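Local coordinates for protein putative oxidoreductase (Thermus thermophilus, PDB 2ISM) that is a putative oxidoreductase of the glucose/sorbosone dehydrogenase family, built as a beta-propeller that carries a bound calcium ion, at residues G43-I46 / R52-L55; N184-R189 / Y197-R202. All blocks are in the same frame, centred on the assembly; numbering follows the deposited sequence.

Contact 1 of 2, residues G43-I46 / R52-L55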
loop_
_atom_site.group_PDB
_atom_site.type_symbol
_atom_site.label_atom_id
_atom_site.label_comp_id
_atom_site.label_asym_id
_atom_site.label_seq_id
_atom_site.Cartn_x
_atom_site.Cartn_y
_atom_site.Cartn_z
ATOM N N GLY B 43 -8.879 16.370 -10.189
ATOM C CA GLY B 43 -9.304 17.338 -9.194
ATOM C C GLY B 43 -9.723 16.681 -7.889
ATOM O O GLY B 43 -9.835 15.460 -7.803
ATOM N N MET B 44 -9.964 17.492 -6.867
ATOM C CA MET B 44 -10.365 16.970 -5.570
ATOM C C MET B 44 -11.405 17.876 -4.921
ATOM O O MET B 44 -11.193 19.084 -4.807
ATOM C CB MET B 44 -9.139 16.865 -4.665
ATOM C CG MET B 44 -9.373 16.178 -3.338
ATOM S SD MET B 44 -7.860 16.174 -2.346
ATOM C CE MET B 44 -6.701 15.510 -3.529
ATOM N N LEU B 45 -12.531 17.297 -4.509
ATOM C CA LEU B 45 -13.572 18.070 -3.845
ATOM C C LEU B 45 -13.383 17.922 -2.338
ATOM O O LEU B 45 -13.117 16.831 -1.831
ATOM C CB LEU B 45 -14.963 17.577 -4.261
ATOM C CG LEU B 45 -15.314 17.731 -5.742
ATOM C CD1 LEU B 45 -16.720 17.197 -6.001
ATOM C CD2 LEU B 45 -15.225 19.201 -6.137
ATOM N N ILE B 46 -13.512 19.031 -1.627
ATOM C CA ILE B 46 -13.330 19.044 -0.186
ATOM C C ILE B 46 -14.541 19.695 0.464
ATOM O O ILE B 46 -14.852 20.847 0.173
ATOM C CB ILE B 46 -12.095 19.880 0.206
ATOM C CG1 ILE B 46 -10.877 19.437 -0.605
ATOM C CG2 ILE B 46 -11.832 19.744 1.700
ATOM C CD1 ILE B 46 -9.691 20.398 -0.500
ATOM N N ARG B 52 -19.149 24.999 2.593
ATOM C CA ARG B 52 -18.500 25.203 1.298
ATOM C C ARG B 52 -17.892 23.904 0.796
ATOM O O ARG B 52 -17.285 23.168 1.570
ATOM C CB ARG B 52 -17.355 26.220 1.397
ATOM C CG ARG B 52 -17.719 27.607 1.901
ATOM C CD ARG B 52 -16.464 28.490 1.955
ATOM N NE ARG B 52 -15.478 28.024 2.935
ATOM C CZ ARG B 52 -15.525 28.291 4.237
ATOM N NH1 ARG B 52 -16.511 29.031 4.730
ATOM N NH2 ARG B 52 -14.589 27.815 5.052
ATOM N N ILE B 53 -18.067 23.625 -0.492
ATOM C CA ILE B 53 -17.448 22.458 -1.114
ATOM C C ILE B 53 -16.350 23.094 -1.958
ATOM O O ILE B 53 -16.636 23.840 -2.899
ATOM C CB ILE B 53 -18.400 21.699 -2.057
ATOM C CG1 ILE B 53 -19.539 21.065 -1.254
ATOM C CG2 ILE B 53 -17.621 20.634 -2.831
ATOM C CD1 ILE B 53 -20.538 20.289 -2.098
ATOM N N ARG B 54 -15.098 22.825 -1.609
ATOM C CA ARG B 54 -13.977 23.401 -2.331
ATOM C C ARG B 54 -13.451 22.462 -3.398
ATOM O O ARG B 54 -13.606 21.244 -3.303
ATOM C CB ARG B 54 -12.833 23.735 -1.364
ATOM C CG ARG B 54 -13.243 24.578 -0.170
ATOM C CD ARG B 54 -13.761 25.941 -0.602
ATOM N NE ARG B 54 -12.686 26.841 -1.002
ATOM C CZ ARG B 54 -11.812 27.384 -0.158
ATOM N NH1 ARG B 54 -11.879 27.116 1.140
ATOM N NH2 ARG B 54 -10.880 28.213 -0.609
ATOM N N LEU B 55 -12.828 23.048 -4.414
ATOM C CA LEU B 55 -12.227 22.288 -5.501
ATOM C C LEU B 55 -10.745 22.612 -5.499
ATOM O O LEU B 55 -10.364 23.778 -5.602
ATOM C CB LEU B 55 -12.811 22.691 -6.861
ATOM C CG LEU B 55 -12.022 22.155 -8.069
ATOM C CD1 LEU B 55 -12.203 20.642 -8.177
ATOM C CD2 LEU B 55 -12.491 22.832 -9.351
#

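Contact 2 of 2, residues N184-R189 / Y197-R202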
loop_
_atom_site.group_PDB
_atom_site.type_symbol
_atom_site.label_atom_id
_atom_site.label_comp_id
_atom_site.label_asym_id
_atom_site.label_seq_id
_atom_site.Cartn_x
_atom_site.Cartn_y
_atom_site.Cartn_z
ATOM N N ASN B 184 -32.967 -4.701 1.487
ATOM C CA ASN B 184 -32.741 -4.152 2.823
ATOM C C ASN B 184 -33.445 -5.055 3.840
ATOM O O ASN B 184 -34.512 -5.606 3.566
ATOM C CB ASN B 184 -33.262 -2.715 2.929
ATOM C CG ASN B 184 -32.176 -1.673 2.658
ATOM O OD1 ASN B 184 -32.411 -0.470 2.790
ATOM N ND2 ASN B 184 -30.987 -2.131 2.285
ATOM N N PRO B 185 -32.856 -5.204 5.036
ATOM C CA PRO B 185 -33.360 -6.038 6.134
ATOM C C PRO B 185 -34.767 -5.825 6.688
ATOM O O PRO B 185 -35.390 -6.780 7.157
ATOM C CB PRO B 185 -32.294 -5.851 7.212
ATOM C CG PRO B 185 -31.868 -4.433 6.998
ATOM C CD PRO B 185 -31.715 -4.387 5.491
ATOM N N PHE B 186 -35.278 -4.599 6.636
ATOM C CA PHE B 186 -36.594 -4.319 7.205
ATOM C C PHE B 186 -37.632 -3.854 6.198
ATOM O O PHE B 186 -38.616 -3.205 6.557
ATOM C CB PHE B 186 -36.439 -3.279 8.318
ATOM C CG PHE B 186 -35.415 -3.659 9.351
ATOM C CD1 PHE B 186 -35.647 -4.719 10.222
ATOM C CD2 PHE B 186 -34.200 -2.981 9.429
ATOM C CE1 PHE B 186 -34.684 -5.104 11.158
ATOM C CE2 PHE B 186 -33.229 -3.356 10.361
ATOM C CZ PHE B 186 -33.470 -4.421 11.226
ATOM N N LEU B 187 -37.415 -4.210 4.938
ATOM C CA LEU B 187 -38.306 -3.828 3.854
ATOM C C LEU B 187 -39.777 -4.195 4.049
ATOM O O LEU B 187 -40.667 -3.432 3.661
ATOM C CB LEU B 187 -37.789 -4.431 2.546
ATOM C CG LEU B 187 -37.514 -3.462 1.392
ATOM C CD1 LEU B 187 -36.994 -2.129 1.915
ATOM C CD2 LEU B 187 -36.515 -4.101 0.440
ATOM N N GLY B 188 -40.048 -5.342 4.658
ATOM C CA GLY B 188 -41.435 -5.739 4.832
ATOM C C GLY B 188 -42.118 -5.413 6.148
ATOM O O GLY B 188 -43.349 -5.408 6.218
ATOM N N ARG B 189 -41.336 -5.132 7.184
ATOM C CA ARG B 189 -41.891 -4.844 8.503
ATOM C C ARG B 189 -42.638 -3.519 8.641
ATOM O O ARG B 189 -42.180 -2.478 8.175
ATOM C CB ARG B 189 -40.783 -4.906 9.557
ATOM C CG ARG B 189 -41.308 -4.823 10.977
ATOM C CD ARG B 189 -40.192 -4.856 12.006
ATOM N NE ARG B 189 -39.309 -6.004 11.832
ATOM C CZ ARG B 189 -38.435 -6.413 12.746
ATOM N NH1 ARG B 189 -38.333 -5.767 13.900
ATOM N NH2 ARG B 189 -37.655 -7.458 12.504
ATOM N N TYR B 197 -30.404 -0.039 7.367
ATOM C CA TYR B 197 -29.529 -1.163 7.074
ATOM C C TYR B 197 -29.091 -1.782 8.402
ATOM O O TYR B 197 -29.122 -3.002 8.562
ATOM C CB TYR B 197 -28.309 -0.697 6.285
ATOM C CG TYR B 197 -27.453 -1.822 5.745
ATOM C CD1 TYR B 197 -27.916 -2.645 4.716
ATOM C CD2 TYR B 197 -26.172 -2.051 6.246
ATOM C CE1 TYR B 197 -27.118 -3.666 4.194
ATOM C CE2 TYR B 197 -25.366 -3.066 5.737
ATOM C CZ TYR B 197 -25.844 -3.865 4.710
ATOM O OH TYR B 197 -25.039 -4.847 4.184
ATOM N N SER B 198 -28.670 -0.936 9.345
ATOM C CA SER B 198 -28.267 -1.395 10.678
ATOM C C SER B 198 -28.706 -0.362 11.718
ATOM O O SER B 198 -28.899 0.808 11.395
ATOM C CB SER B 198 -26.748 -1.628 10.757
ATOM O OG SER B 198 -26.008 -0.433 10.594
ATOM N N LEU B 199 -28.881 -0.793 12.962
ATOM C CA LEU B 199 -29.327 0.121 14.013
ATOM C C LEU B 199 -28.495 -0.028 15.282
ATOM O O LEU B 199 -27.558 -0.818 15.326
ATOM C CB LEU B 199 -30.805 -0.130 14.341
ATOM C CG LEU B 199 -31.163 -1.480 14.977
ATOM C CD1 LEU B 199 -32.509 -1.368 15.680
ATOM C CD2 LEU B 199 -31.186 -2.577 13.920
ATOM N N GLY B 200 -28.849 0.734 16.312
ATOM C CA GLY B 200 -28.119 0.664 17.566
ATOM C C GLY B 200 -26.781 1.380 17.537
ATOM O O GLY B 200 -25.823 0.950 18.185
ATOM N N HIS B 201 -26.705 2.466 16.773
ATOM C CA HIS B 201 -25.476 3.250 16.672
ATOM C C HIS B 201 -25.589 4.656 17.256
ATOM O O HIS B 201 -26.524 5.394 16.931
ATOM C CB HIS B 201 -25.150 3.553 15.202
ATOM C CG HIS B 201 -24.963 2.329 14.362
ATOM N ND1 HIS B 201 -23.848 1.524 14.460
ATOM C CD2 HIS B 201 -25.766 1.750 13.438
ATOM C CE1 HIS B 201 -23.974 0.500 13.635
ATOM N NE2 HIS B 201 -25.131 0.612 13.002
ATOM N N ARG B 202 -24.644 5.016 18.120
ATOM C CA ARG B 202 -24.636 6.335 18.752
ATOM C C ARG B 202 -24.381 7.538 17.852
ATOM O O ARG B 202 -25.259 8.376 17.657
ATOM C CB ARG B 202 -23.578 6.314 19.858
ATOM C CG ARG B 202 -23.573 7.545 20.754
ATOM C CD ARG B 202 -22.646 7.340 21.944
ATOM N NE ARG B 202 -22.459 8.554 22.739
ATOM C CZ ARG B 202 -21.749 9.608 22.349
ATOM N NH1 ARG B 202 -21.147 9.607 21.167
ATOM N NH2 ARG B 202 -21.638 10.667 23.143
#

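Contact 1 of 2, residues G43-I46 / R52-L55
Ile46 and Arg54 form an antiparallel hydrogen-bonded pair, Ile46 N donating a hydrogen bond to Arg54 O at 2.8 Å and Arg54 N one to Ile46 O at 2.7 Å, and the short strands 44-46 and 52-55 run at 157° to each other. The same two carbonyls also receive CA-H groups: Leu45 CA lies 3.2 Å from Arg54 O, and Ile53 CA 3.3 Å from Ile46 O. Leu45 and Leu55, the adjacent non-hydrogen-bonded pair, send their side chains to one face of the sheet, where methyl CD2 of Leu45 meets CD1 of Leu55 at 3.9 Å. Leu55 reaches this point with CG anti to the backbone N (chi1 168°), its CD1 also coming close to Met44 O. On that face Ile53 adds its CG2, 4.3 Å from Leu45 CB, and Leu80 of strand 77-82 packs on both Leu45 and Ile53, so branched aliphatic groups suit the place. Ile46 and Arg54 occupy the other face, with CB atoms 4.2 Å apart. Ile46 is buried against Leu36 and Leu30, whereas a long, flexible arginine can keep its aliphatic start beside Ile46 while its chain, bent at chi2 and chi3, carries the guanidinium away to Glu48, which also pairs with Arg52. These are the two middle strands, 44-48 and 52-57, of a four-stranded antiparallel sheet, joined as a beta hairpin within one blade of the propeller.

Contact 2 of 2, residues N184-R189 / Y197-R202
Apolar contacts join Phe186 to Leu199 and Pro185 to Tyr197. With CG anti to the carbonyl carbon (chi1 -53°), the end of the Phe186 side chain comes nearer to 197-202 than its CB does and crosses Leu199 at about a right angle, ring atom CZ lying 4.0 Å from Leu199 CD2. Pro185 CB sits 4.0 Å above the plane of the Phe186 ring, toward its rim. Pro185 itself lies against the backbone of Tyr197: its CG is 3.5 Å from Tyr197 O, and its CD is 4.3 Å from Tyr197 CD1. A proline suits the second position of the type I turn Asn184-Leu187, since its ring restricts phi to the value needed there. Tyr197 and Ser198 both face Ile171 in a classic beta bulge, where the last strand of a propeller blade, 196-199, pairs with strand 170-174; the loop bearing Pro185 and Phe186 connects these two strands. Among aromatic contacts, the Tyr197 ring meets Tyr149 edge-to-face, and the His201 imidazole meets the ring of Tyr243, a calcium ligand, with the planes about 15° apart. Polar links lie within 197-202 and beyond it: Ser198 OG and His201 NE2 share a hydrogen bond of 2.8 Å, while His201 ND1 bonds to Glu220.

In the fold
Both contacts are largely buried, yet they lie on opposite sides of the chain's centre, with their own centres 32 Å apart, and share no structural element. Contact 1 is sheet interior, where two neighbouring strands of one blade are joined by backbone hydrogen bonds and leucine and isoleucine side chains fill the face toward strand 77-82. Contact 2 belongs to another blade and sets a connecting loop against the outermost strand of its blade, relying on proline and aromatic packing in place of paired backbones. Their polar fringes differ too: charged pairs flank contact 1, whereas contact 2 has hydrogen bonds through an imidazole, and residues 197-202 lie beside the calcium ligand Tyr243, the side chain of Leu199 about 11 Å from the ion.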